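Long-range contacts in BamL (PDB 4KVZ), which probably transfers a methyl group from S-adenosyl-L-methionine to a nitrogen atom of its substrate, as a selective N-methyltransferase in plantazolicin biosynthesis: residues Ile128-Cys133 with Ser155-Val160; Ser63-Gly68 with Thr88-Ser93; Asn113-Met118 with Ile141-Thr146; His208-His213 with Ile263-Arg268. One frame throughout, in Å; residues are numbered along the deposited sequence.

Interaction 1: Ile128-Cys133 with Ser155-Val160; sequences IFIHLC and SCIYIV. With SAH (S-adenosyl-L-homocysteine), chain B.
Phe129 and Tyr158 are paired on neighbouring parallel strands, and their side chains run next to each other in the same direction. Phe129 CE1 comes within 3.6 Å of Tyr158 CD2, and the rings meet obliquely. Their paired positions put both on the same face, and CG anti to the backbone N in each (chi1 -170° and -178°) sends the rings the same way. His131 lies on this face too. Its CB sits over the Phe129 ring near the rim, and its imidazole lies beside the branched Val160. Leu132 CG rests over one face of the imidazole. Phe49 of helix 24-57 meets Phe129 edge-to-face, and Trp262 stacks on Tyr158.

The other face carries Ile128, Ile130, Ile157 and Ile159. All four share one shape: CG1 lies beside the backbone N and the chain is extended out to CD1. Ile130 CD1 thereby reaches both isoleucines of the next strand. It is 3.7 Å from Ile159 CG1 and 3.9 Å from Ile157 CG2. Leu147 of helix 140-148 packs against this face.

Five backbone hydrogen bonds join the strands, from Ile128 N to Cys156 O (2.9 Å) through Leu132 N to Val160 O (2.7 Å). A water then takes the N-H of Cys133 and donates to Ile130 O and Val160 O. The amine of SAH donates to His131 O at 2.8 Å. These are central strands of the Rossmann-like methyltransferase sheet. The isoleucine face is wholly apolar, while the other mixes aromatic rings with His131. Water and the SAH amine are bound by backbone atoms where strand 125-131 ends.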
# COMPACT_ATOMS: atom_id res chain seq x y z
N ILE A 128 -5.91 4.37 -5.72
CA ILE A 128 -5.65 4.71 -4.33
C ILE A 128 -4.69 3.64 -3.82
O ILE A 128 -4.99 2.44 -3.91
CB ILE A 128 -6.96 4.77 -3.50
CG1 ILE A 128 -7.93 5.78 -4.12
CG2 ILE A 128 -6.65 5.10 -2.04
CD1 ILE A 128 -9.32 5.85 -3.50
N PHE A 129 -3.54 4.06 -3.32
CA PHE A 129 -2.44 3.17 -2.96
C PHE A 129 -2.25 3.18 -1.45
O PHE A 129 -2.16 4.25 -0.84
CB PHE A 129 -1.16 3.66 -3.67
CG PHE A 129 0.02 2.71 -3.60
CD1 PHE A 129 -0.11 1.34 -3.82
CD2 PHE A 129 1.30 3.22 -3.40
CE1 PHE A 129 0.99 0.49 -3.80
CE2 PHE A 129 2.41 2.38 -3.38
CZ PHE A 129 2.26 1.02 -3.59
N ILE A 130 -2.23 2.00 -0.83
CA ILE A 130 -2.06 1.88 0.63
C ILE A 130 -0.93 0.88 0.84
O ILE A 130 -1.15 -0.34 0.89
CB ILE A 130 -3.35 1.39 1.36
CG1 ILE A 130 -4.60 2.15 0.89
CG2 ILE A 130 -3.19 1.51 2.87
CD1 ILE A 130 -5.92 1.62 1.44
N HIS A 131 0.29 1.40 0.90
CA HIS A 131 1.48 0.56 0.91
C HIS A 131 2.12 0.47 2.29
O HIS A 131 2.57 1.48 2.86
CB HIS A 131 2.49 1.08 -0.10
CG HIS A 131 3.61 0.14 -0.39
ND1 HIS A 131 3.48 -0.95 -1.22
CD2 HIS A 131 4.89 0.11 0.06
CE1 HIS A 131 4.63 -1.60 -1.28
NE2 HIS A 131 5.50 -0.97 -0.52
N LEU A 132 2.14 -0.74 2.83
CA LEU A 132 2.80 -1.06 4.10
C LEU A 132 2.38 -0.11 5.23
O LEU A 132 3.23 0.43 5.93
CB LEU A 132 4.33 -1.12 3.93
CG LEU A 132 4.81 -2.22 2.97
CD1 LEU A 132 6.32 -2.15 2.77
CD2 LEU A 132 4.41 -3.59 3.50
N CYS A 133 1.07 0.07 5.41
CA CYS A 133 0.57 0.91 6.50
C CYS A 133 -0.86 0.59 6.94
O CYS A 133 -1.35 1.21 7.88
CB CYS A 133 0.68 2.40 6.16
SG CYS A 133 -0.39 2.94 4.81
N SER A 155 -11.27 2.32 -11.64
CA SER A 155 -10.35 2.59 -10.56
C SER A 155 -10.03 1.37 -9.73
O SER A 155 -10.68 0.32 -9.85
CB SER A 155 -10.95 3.67 -9.66
OG SER A 155 -12.20 3.22 -9.16
N CYS A 156 -9.02 1.51 -8.89
CA CYS A 156 -8.68 0.47 -7.94
C CYS A 156 -8.01 1.02 -6.71
O CYS A 156 -7.30 2.04 -6.76
CB CYS A 156 -7.79 -0.61 -8.57
SG CYS A 156 -6.18 -0.06 -9.22
N ILE A 157 -8.25 0.32 -5.61
CA ILE A 157 -7.48 0.47 -4.39
C ILE A 157 -6.51 -0.69 -4.39
O ILE A 157 -6.91 -1.84 -4.62
CB ILE A 157 -8.36 0.41 -3.13
CG1 ILE A 157 -9.37 1.57 -3.13
CG2 ILE A 157 -7.49 0.44 -1.88
CD1 ILE A 157 -10.42 1.52 -2.04
N TYR A 158 -5.23 -0.40 -4.18
CA TYR A 158 -4.22 -1.45 -4.12
C TYR A 158 -3.58 -1.37 -2.75
O TYR A 158 -2.99 -0.36 -2.39
CB TYR A 158 -3.19 -1.31 -5.25
CG TYR A 158 -2.14 -2.42 -5.26
CD1 TYR A 158 -2.50 -3.75 -4.99
CD2 TYR A 158 -0.81 -2.14 -5.57
CE1 TYR A 158 -1.55 -4.76 -5.01
CE2 TYR A 158 0.14 -3.16 -5.59
CZ TYR A 158 -0.24 -4.46 -5.32
OH TYR A 158 0.69 -5.47 -5.34
N ILE A 159 -3.72 -2.45 -1.98
CA ILE A 159 -3.19 -2.54 -0.62
C ILE A 159 -2.09 -3.60 -0.56
O ILE A 159 -2.31 -4.75 -0.96
CB ILE A 159 -4.30 -2.94 0.39
CG1 ILE A 159 -5.45 -1.93 0.34
CG2 ILE A 159 -3.73 -3.07 1.80
CD1 ILE A 159 -6.69 -2.37 1.09
N VAL A 160 -0.92 -3.21 -0.07
CA VAL A 160 0.19 -4.14 0.15
C VAL A 160 0.53 -4.09 1.63
O VAL A 160 0.82 -3.02 2.17
CB VAL A 160 1.43 -3.79 -0.72
CG1 VAL A 160 2.56 -4.78 -0.48
CG2 VAL A 160 1.07 -3.79 -2.19
N SAH B . 3.41 4.10 2.29
CA SAH B . 4.69 4.23 2.98
CB SAH B . 4.54 3.79 4.43
CG SAH B . 5.39 4.69 5.32
SD SAH B . 5.45 4.06 6.98
C SAH B . 5.72 3.38 2.32
O SAH B . 5.40 2.41 1.65
OXT SAH B . 6.92 3.63 2.43
C5' SAH B . 3.77 4.15 7.51
C4' SAH B . 3.25 5.57 7.34
O4' SAH B . 1.85 5.61 7.62
C3' SAH B . 3.91 6.58 8.28
O3' SAH B . 4.44 7.67 7.51
C2' SAH B . 2.80 7.05 9.18
O2' SAH B . 2.94 8.41 9.59
C1' SAH B . 1.57 6.84 8.31
N9 SAH B . 0.29 6.70 9.05
C8 SAH B . 0.06 5.93 10.13
N7 SAH B . -1.24 6.04 10.51
C5 SAH B . -1.84 6.88 9.66
C6 SAH B . -3.20 7.45 9.48
N6 SAH B . -4.21 7.11 10.33
N1 SAH B . -3.40 8.31 8.46
C2 SAH B . -2.42 8.67 7.60
N3 SAH B . -1.17 8.19 7.71
C4 SAH B . -0.83 7.32 8.70
O HOH W 1 -0.84 -1.34 3.61

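Interaction 2: Ser63-Gly68 with Thr88-Ser93; sequences SVLDIG and TGIDSS. With SAH (S-adenosyl-L-homocysteine), chain B.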
# COMPACT_ATOMS: atom_id res chain seq x y z
N SER A 63 -5.11 10.07 -12.14
CA SER A 63 -5.01 10.58 -10.78
C SER A 63 -4.59 9.44 -9.87
O SER A 63 -5.03 8.31 -10.06
CB SER A 63 -6.35 11.15 -10.32
OG SER A 63 -7.39 10.20 -10.52
N VAL A 64 -3.71 9.74 -8.91
CA VAL A 64 -3.31 8.74 -7.91
C VAL A 64 -3.32 9.40 -6.53
O VAL A 64 -2.82 10.51 -6.34
CB VAL A 64 -1.92 8.10 -8.21
CG1 VAL A 64 -1.57 7.06 -7.16
CG2 VAL A 64 -1.89 7.43 -9.59
N LEU A 65 -3.88 8.68 -5.56
CA LEU A 65 -3.90 9.12 -4.18
C LEU A 65 -3.10 8.11 -3.36
O LEU A 65 -3.38 6.92 -3.40
CB LEU A 65 -5.36 9.20 -3.69
CG LEU A 65 -5.63 9.34 -2.18
CD1 LEU A 65 -5.02 10.60 -1.59
CD2 LEU A 65 -7.13 9.32 -1.94
N ASP A 66 -2.08 8.60 -2.66
CA ASP A 66 -1.21 7.75 -1.85
C ASP A 66 -1.54 7.91 -0.37
O ASP A 66 -1.36 9.00 0.20
CB ASP A 66 0.26 8.08 -2.09
CG ASP A 66 1.19 7.01 -1.53
OD1 ASP A 66 0.73 5.88 -1.31
OD2 ASP A 66 2.39 7.30 -1.32
N ILE A 67 -2.02 6.83 0.24
CA ILE A 67 -2.43 6.82 1.65
C ILE A 67 -1.27 6.40 2.54
O ILE A 67 -0.68 5.34 2.34
CB ILE A 67 -3.63 5.86 1.88
CG1 ILE A 67 -4.81 6.19 0.95
CG2 ILE A 67 -4.06 5.88 3.35
CD1 ILE A 67 -5.40 7.58 1.14
N GLY A 68 -0.94 7.21 3.55
CA GLY A 68 0.24 6.96 4.37
C GLY A 68 1.48 7.19 3.52
O GLY A 68 2.38 6.35 3.48
N THR A 88 -1.92 13.15 -5.18
CA THR A 88 -2.25 13.55 -3.82
C THR A 88 -1.65 12.52 -2.86
O THR A 88 -1.69 11.32 -3.14
CB THR A 88 -3.78 13.57 -3.59
OG1 THR A 88 -4.41 14.35 -4.60
CG2 THR A 88 -4.12 14.16 -2.20
N GLY A 89 -1.08 13.00 -1.76
CA GLY A 89 -0.57 12.12 -0.70
C GLY A 89 -1.10 12.60 0.64
O GLY A 89 -1.27 13.80 0.86
N ILE A 90 -1.41 11.66 1.52
CA ILE A 90 -1.86 12.03 2.86
C ILE A 90 -1.10 11.20 3.88
O ILE A 90 -0.87 10.02 3.67
CB ILE A 90 -3.40 11.88 3.01
CG1 ILE A 90 -3.88 12.35 4.40
CG2 ILE A 90 -3.85 10.46 2.70
CD1 ILE A 90 -5.37 12.56 4.48
N ASP A 91 -0.69 11.83 4.97
CA ASP A 91 0.03 11.14 6.04
C ASP A 91 -0.20 11.92 7.33
O ASP A 91 -0.24 13.13 7.29
CB ASP A 91 1.52 11.08 5.73
CG ASP A 91 2.24 10.03 6.55
OD1 ASP A 91 2.39 10.21 7.77
OD2 ASP A 91 2.69 9.02 5.97
N SER A 92 -0.35 11.23 8.45
CA SER A 92 -0.64 11.89 9.74
C SER A 92 0.60 12.48 10.42
O SER A 92 0.49 13.30 11.35
CB SER A 92 -1.39 10.93 10.67
OG SER A 92 -0.65 9.75 10.88
N SER A 93 1.78 12.11 9.93
CA SER A 93 3.05 12.65 10.43
C SER A 93 3.37 14.02 9.83
O SER A 93 3.61 14.13 8.62
CB SER A 93 4.20 11.69 10.15
OG SER A 93 5.45 12.30 10.40
N SAH B . 3.41 4.10 2.29
CA SAH B . 4.69 4.23 2.98
CB SAH B . 4.54 3.79 4.43
CG SAH B . 5.39 4.69 5.32
SD SAH B . 5.45 4.06 6.98
C SAH B . 5.72 3.38 2.32
O SAH B . 5.40 2.41 1.65
OXT SAH B . 6.92 3.63 2.43
C5' SAH B . 3.77 4.15 7.51
C4' SAH B . 3.25 5.57 7.34
O4' SAH B . 1.85 5.61 7.62
C3' SAH B . 3.91 6.58 8.28
O3' SAH B . 4.44 7.67 7.51
C2' SAH B . 2.80 7.05 9.18
O2' SAH B . 2.94 8.41 9.59
C1' SAH B . 1.57 6.84 8.31
N9 SAH B . 0.29 6.70 9.05
C8 SAH B . 0.06 5.93 10.13
N7 SAH B . -1.24 6.04 10.51
C5 SAH B . -1.84 6.88 9.66
C6 SAH B . -3.20 7.45 9.48
N6 SAH B . -4.21 7.11 10.33
N1 SAH B . -3.40 8.31 8.46
C2 SAH B . -2.42 8.67 7.60
N3 SAH B . -1.17 8.19 7.71
C4 SAH B . -0.83 7.32 8.70
O HOH W 2 -4.91 12.92 -6.89
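Leu65 and Thr88 meet at a slant, with Leu65 CD1 3.7 Å from Thr88 CG2. Further along the same face Ile67 and Ile90 lie side by side, and Ile67 CD1 touches Ile90 CG2 at 3.6 Å. The strands are parallel. Thr88 N donates to Val64 O, Asp66 N to Thr88 O, and Ile90 N to Asp66 O. A last bond, from Gly68 N to Ile90 O, is bent to 124° and weak. At the other end a water links Val64 O with Thr88 OG1.

The strands belong to the beta-alpha-beta unit of strand 63-67, helix 73-81 and strand 86-91. In Rossmann-like methyltransferases the loop after the first strand and an acidic residue near the C-terminal end of the second hold the cofactor. Gly68 and Asp91 have those places here. Gly68 O accepts a hydrogen bond from the SAH amine at 2.7 Å. Gly68 has a positive phi (68°) and lies close against the ribose.

From CB of Asp91, CG lies anti to the backbone N (chi1 -162°), which turns the carboxylate back toward Gly68 and the ribose. CG faces both ribose hydroxyls and is 3.4 Å from SAH O3'. OD1 accepts SAH O2' at 2.6 Å. It also takes the N-H of Ser93 on its anti lone pair, closing an Asx turn. OD2 accepts SAH O3' at 2.7 Å and the N-H of Gly70. Across the strands OD2 lies 3.3 Å from Gly68 C. Ser93 is the N-cap of the next helix, where its OG takes the N-H of Ala96.

Interaction 3: Asn113-Met118 with Ile141-Thr146; sequences NAENIM and IAIVNT. With SAH (S-adenosyl-L-homocysteine), chain B.
The loop comes nearest the helix where Glu115, in a 3-10 segment, faces Ile143, with their CA atoms 5.6 Å apart. Ile143 fills the approach. CG1 lies anti to the carbonyl carbon, and the chain then bends at chi2 (-61°), which brings CD1 up to the turn. CD1 lies a tight 3.3 Å from Glu115 CG, and the two side chains cross at about a right angle. Thr146 makes the second contact. Its CG2 is 3.6 Å from Met118 CG and 3.7 Å from Ile117 CG2. Its OG1 turns back to donate to Ala142 O, on the opposite face of that carbonyl from the helical N-H of Thr146.

Asn113 shapes the turn from its start. OD1 accepts the N-H of Glu115 at 2.9 Å, from above the amide plane, and forms an Asx turn. The same oxygen accepts N6 of SAH at 2.9 Å in a nearly straight bond (169°). ND2 gives a weak bond to Glu115 OE2. With an alanine at Asn113, adenine N6 and the Glu115 N-H would probably lose their shared acceptor, and the turn is likely to be less firmly set. Next to it, Ala114 N donates to SAH N1 at 2.9 Å. Together the side chain of Asn113 and the amide of Ala114 read the adenine edge, the pattern of an adenine-binding loop in Rossmann-like methyltransferases.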
# COMPACT_ATOMS: atom_id res chain seq x y z
N ASN A 113 -5.00 12.38 9.61
CA ASN A 113 -5.45 10.99 9.65
C ASN A 113 -6.20 10.68 8.37
O ASN A 113 -7.05 11.46 7.95
CB ASN A 113 -6.37 10.79 10.86
CG ASN A 113 -6.81 9.34 11.08
OD1 ASN A 113 -6.74 8.48 10.19
ND2 ASN A 113 -7.30 9.07 12.28
N ALA A 114 -5.88 9.55 7.75
CA ALA A 114 -6.56 9.11 6.53
C ALA A 114 -8.08 9.07 6.70
O ALA A 114 -8.81 9.26 5.73
CB ALA A 114 -6.03 7.75 6.08
N GLU A 115 -8.54 8.82 7.93
CA GLU A 115 -9.96 8.90 8.30
C GLU A 115 -10.66 10.14 7.77
O GLU A 115 -11.83 10.09 7.41
CB GLU A 115 -10.10 8.91 9.82
CG GLU A 115 -10.05 7.56 10.51
CD GLU A 115 -10.38 7.65 11.99
OE1 GLU A 115 -11.37 8.34 12.34
OE2 GLU A 115 -9.66 7.03 12.80
N ASN A 116 -9.93 11.26 7.76
CA ASN A 116 -10.49 12.57 7.45
C ASN A 116 -10.32 12.98 5.99
O ASN A 116 -10.50 14.15 5.66
CB ASN A 116 -9.86 13.63 8.36
CG ASN A 116 -9.98 13.29 9.84
OD1 ASN A 116 -11.01 12.79 10.30
ND2 ASN A 116 -8.92 13.57 10.60
N ILE A 117 -9.99 12.03 5.12
CA ILE A 117 -9.65 12.35 3.73
C ILE A 117 -10.73 13.15 2.97
O ILE A 117 -10.40 14.04 2.17
CB ILE A 117 -9.21 11.09 2.94
CG1 ILE A 117 -8.69 11.45 1.54
CG2 ILE A 117 -10.34 10.07 2.84
CD1 ILE A 117 -7.31 12.05 1.52
N MET A 118 -12.00 12.83 3.23
CA MET A 118 -13.13 13.50 2.57
C MET A 118 -13.20 14.99 2.88
O MET A 118 -13.76 15.77 2.11
CB MET A 118 -14.46 12.84 2.93
CG MET A 118 -14.62 11.41 2.44
SD MET A 118 -14.40 11.25 0.66
CE MET A 118 -16.06 11.60 0.07
N ILE A 141 -11.59 -0.87 8.45
CA ILE A 141 -12.85 -1.08 7.71
C ILE A 141 -13.44 0.27 7.31
O ILE A 141 -13.83 0.47 6.15
CB ILE A 141 -13.90 -1.85 8.55
CG1 ILE A 141 -13.32 -3.12 9.18
CG2 ILE A 141 -15.17 -2.11 7.74
CD1 ILE A 141 -13.12 -4.28 8.22
N ALA A 142 -13.51 1.19 8.28
CA ALA A 142 -14.02 2.53 8.05
C ALA A 142 -13.21 3.27 6.99
O ALA A 142 -13.78 3.93 6.12
CB ALA A 142 -14.03 3.32 9.35
N ILE A 143 -11.88 3.15 7.06
CA ILE A 143 -10.99 3.84 6.11
C ILE A 143 -11.31 3.41 4.69
O ILE A 143 -11.54 4.24 3.81
CB ILE A 143 -9.49 3.54 6.39
CG1 ILE A 143 -9.06 4.02 7.78
CG2 ILE A 143 -8.61 4.17 5.32
CD1 ILE A 143 -9.21 5.50 8.01
N VAL A 144 -11.33 2.09 4.47
CA VAL A 144 -11.58 1.55 3.14
C VAL A 144 -12.96 1.94 2.62
O VAL A 144 -13.09 2.31 1.46
CB VAL A 144 -11.34 0.03 3.09
CG1 VAL A 144 -11.66 -0.52 1.71
CG2 VAL A 144 -9.88 -0.26 3.40
N ASN A 145 -13.97 1.89 3.49
CA ASN A 145 -15.31 2.31 3.09
C ASN A 145 -15.33 3.76 2.61
O ASN A 145 -15.97 4.08 1.61
CB ASN A 145 -16.33 2.06 4.21
CG ASN A 145 -16.67 0.58 4.37
OD1 ASN A 145 -16.87 0.09 5.49
ND2 ASN A 145 -16.74 -0.14 3.26
N THR A 146 -14.60 4.61 3.32
CA THR A 146 -14.46 6.02 2.94
C THR A 146 -13.74 6.17 1.59
O THR A 146 -14.18 6.93 0.73
CB THR A 146 -13.74 6.83 4.04
OG1 THR A 146 -14.57 6.86 5.21
CG2 THR A 146 -13.47 8.25 3.61
N SAH B . 3.41 4.10 2.29
CA SAH B . 4.69 4.23 2.98
CB SAH B . 4.54 3.79 4.43
CG SAH B . 5.39 4.69 5.32
SD SAH B . 5.45 4.06 6.98
C SAH B . 5.72 3.38 2.32
O SAH B . 5.40 2.41 1.65
OXT SAH B . 6.92 3.63 2.43
C5' SAH B . 3.77 4.15 7.51
C4' SAH B . 3.25 5.57 7.34
O4' SAH B . 1.85 5.61 7.62
C3' SAH B . 3.91 6.58 8.28
O3' SAH B . 4.44 7.67 7.51
C2' SAH B . 2.80 7.05 9.18
O2' SAH B . 2.94 8.41 9.59
C1' SAH B . 1.57 6.84 8.31
N9 SAH B . 0.29 6.70 9.05
C8 SAH B . 0.06 5.93 10.13
N7 SAH B . -1.24 6.04 10.51
C5 SAH B . -1.84 6.88 9.66
C6 SAH B . -3.20 7.45 9.48
N6 SAH B . -4.21 7.11 10.33
N1 SAH B . -3.40 8.31 8.46
C2 SAH B . -2.42 8.67 7.60
N3 SAH B . -1.17 8.19 7.71
C4 SAH B . -0.83 7.32 8.70

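Interaction 4: His208-His213 with Ile263-Arg268; sequences HGVSFH and IIKNKR
Ser211 and Ile264 form a hydrogen-bonded pair between antiparallel strands, which run at 151° to each other. Ser211 N donates to Ile264 O at 2.9 Å, and Ile264 N returns a nearly straight bond (176°) to Ser211 O. A third bond runs from Asn266 N to Gly209 O at 3.0 Å. CA-H...O contacts lie between these bonds, such as Val210 CA to Ile264 O at 3.2 Å.

Apolar contacts gather on the face of Val210, Ile263 and Lys265. The two methyls of Val210 divide the work. CG1, anti to the backbone N (chi1 178°), meets Ile263 CG2 at 3.5 Å. CG2 lies 4.2 Å from Lys265 CG, the aliphatic part of that chain. A glycine in place of Val210 would remove both methyls and probably leave a gap beside Ile263, next to Thr204 of helix 193-204.

On the other face the contact is mixed. Ser211 OG lies 3.7 Å from Ile264 CB, while Ile264 also packs on Phe52 of helix 24-57. Strand 210-215 is the outermost strand on this side of the sheet. Backbone bonding, indifferent to side-chain identity, carries most of its join, and close apolar packing is limited to Val210 with Ile263 and Lys265.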
# COMPACT_ATOMS: atom_id res chain seq x y z
N HIS A 208 -21.82 -1.47 -5.73
CA HIS A 208 -22.10 -1.70 -7.15
C HIS A 208 -20.85 -1.53 -8.01
O HIS A 208 -20.15 -0.53 -7.89
CB HIS A 208 -23.16 -0.72 -7.65
CG HIS A 208 -24.56 -1.22 -7.51
ND1 HIS A 208 -25.22 -1.26 -6.30
CD2 HIS A 208 -25.44 -1.69 -8.43
CE1 HIS A 208 -26.44 -1.73 -6.48
NE2 HIS A 208 -26.59 -2.00 -7.77
N GLY A 209 -20.60 -2.51 -8.88
CA GLY A 209 -19.52 -2.44 -9.86
C GLY A 209 -18.14 -2.67 -9.29
O GLY A 209 -17.13 -2.35 -9.93
N VAL A 210 -18.09 -3.26 -8.09
CA VAL A 210 -16.85 -3.42 -7.34
C VAL A 210 -16.54 -4.91 -7.11
O VAL A 210 -17.38 -5.65 -6.60
CB VAL A 210 -16.91 -2.65 -5.99
CG1 VAL A 210 -15.65 -2.85 -5.17
CG2 VAL A 210 -17.14 -1.16 -6.23
N SER A 211 -15.35 -5.35 -7.54
CA SER A 211 -14.86 -6.71 -7.28
C SER A 211 -13.58 -6.62 -6.44
O SER A 211 -13.07 -5.53 -6.21
CB SER A 211 -14.60 -7.45 -8.59
OG SER A 211 -13.51 -6.87 -9.31
N PHE A 212 -13.08 -7.76 -5.96
CA PHE A 212 -11.83 -7.76 -5.20
C PHE A 212 -10.95 -8.96 -5.51
O PHE A 212 -11.41 -9.95 -6.09
CB PHE A 212 -12.07 -7.62 -3.68
CG PHE A 212 -12.57 -8.87 -3.00
CD1 PHE A 212 -13.91 -9.21 -3.04
CD2 PHE A 212 -11.68 -9.69 -2.30
CE1 PHE A 212 -14.37 -10.36 -2.40
CE2 PHE A 212 -12.13 -10.84 -1.67
CZ PHE A 212 -13.48 -11.17 -1.72
N HIS A 213 -9.68 -8.85 -5.13
CA HIS A 213 -8.72 -9.94 -5.30
C HIS A 213 -7.68 -9.84 -4.19
O HIS A 213 -7.19 -8.76 -3.88
CB HIS A 213 -8.04 -9.87 -6.67
CG HIS A 213 -7.12 -11.01 -6.95
ND1 HIS A 213 -7.55 -12.18 -7.54
CD2 HIS A 213 -5.80 -11.17 -6.71
CE1 HIS A 213 -6.53 -13.01 -7.66
NE2 HIS A 213 -5.45 -12.42 -7.16
N ILE A 263 -9.19 -3.71 -4.68
CA ILE A 263 -10.61 -3.42 -4.79
C ILE A 263 -10.74 -2.72 -6.14
O ILE A 263 -10.10 -1.69 -6.37
CB ILE A 263 -11.07 -2.51 -3.63
CG1 ILE A 263 -10.96 -3.26 -2.30
CG2 ILE A 263 -12.49 -1.99 -3.88
CD1 ILE A 263 -11.00 -2.39 -1.07
N ILE A 264 -11.51 -3.31 -7.04
CA ILE A 264 -11.54 -2.89 -8.44
C ILE A 264 -12.92 -2.37 -8.79
O ILE A 264 -13.93 -3.04 -8.55
CB ILE A 264 -11.13 -4.05 -9.39
CG1 ILE A 264 -9.75 -4.59 -9.02
CG2 ILE A 264 -11.11 -3.60 -10.85
CD1 ILE A 264 -9.54 -6.04 -9.39
N LYS A 265 -12.98 -1.15 -9.34
CA LYS A 265 -14.26 -0.54 -9.69
C LYS A 265 -14.32 -0.26 -11.19
O LYS A 265 -13.46 0.42 -11.74
CB LYS A 265 -14.50 0.74 -8.88
CG LYS A 265 -15.81 1.47 -9.16
CD LYS A 265 -15.94 2.72 -8.30
CE LYS A 265 -17.03 3.67 -8.79
NZ LYS A 265 -18.23 3.65 -7.91
N ASN A 266 -15.35 -0.81 -11.84
CA ASN A 266 -15.57 -0.57 -13.25
C ASN A 266 -17.06 -0.29 -13.45
O ASN A 266 -17.85 -1.20 -13.70
CB ASN A 266 -15.10 -1.76 -14.09
CG ASN A 266 -14.99 -1.45 -15.58
OD1 ASN A 266 -15.12 -0.30 -16.01
ND2 ASN A 266 -14.75 -2.49 -16.37
N LYS A 267 -17.42 0.98 -13.28
CA LYS A 267 -18.82 1.39 -13.31
C LYS A 267 -19.45 1.24 -14.68
O LYS A 267 -18.94 1.77 -15.67
CB LYS A 267 -18.99 2.83 -12.80
CG LYS A 267 -20.42 3.34 -12.91
CD LYS A 267 -20.68 4.52 -11.99
CE LYS A 267 -22.14 4.94 -12.08
NZ LYS A 267 -22.41 6.19 -11.33
N ARG A 268 -20.56 0.52 -14.73
CA ARG A 268 -21.38 0.40 -15.92
C ARG A 268 -22.47 1.47 -15.85
O ARG A 268 -23.22 1.54 -14.89
CB ARG A 268 -22.03 -0.99 -15.98
CG ARG A 268 -21.06 -2.16 -16.08
CD ARG A 268 -21.78 -3.47 -15.77
NE ARG A 268 -22.78 -3.82 -16.79
CZ ARG A 268 -23.82 -4.63 -16.60
NH1 ARG A 268 -24.02 -5.20 -15.41
NH2 ARG A 268 -24.66 -4.88 -17.59

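How the interactions relate
Interactions 2, 1 and 4 follow one another across a single sheet. Interaction 2 joins interaction 1 where strands 63-67 and 125-131 pair, through Phe129 O and Ile67 N at 2.8 Å. Interaction 1 joins interaction 4 through Ser155 O and Lys265 N, also at 2.8 Å. Interaction 3 lies beside the sheet. It packs on interaction 2 through Ile90 CD1 and Ile117 CD1 (3.6 Å), and on interaction 4 through Val144 CG1 and Ile263 CD1 (3.4 Å). Interactions 1, 2 and 3 all hold SAH: 1 and 2 share its amine, 2 binds the ribose hydroxyls, 3 the adenine edge. Interaction 4 lies away from the ligand, its centre about 22 Å from that of interaction 2.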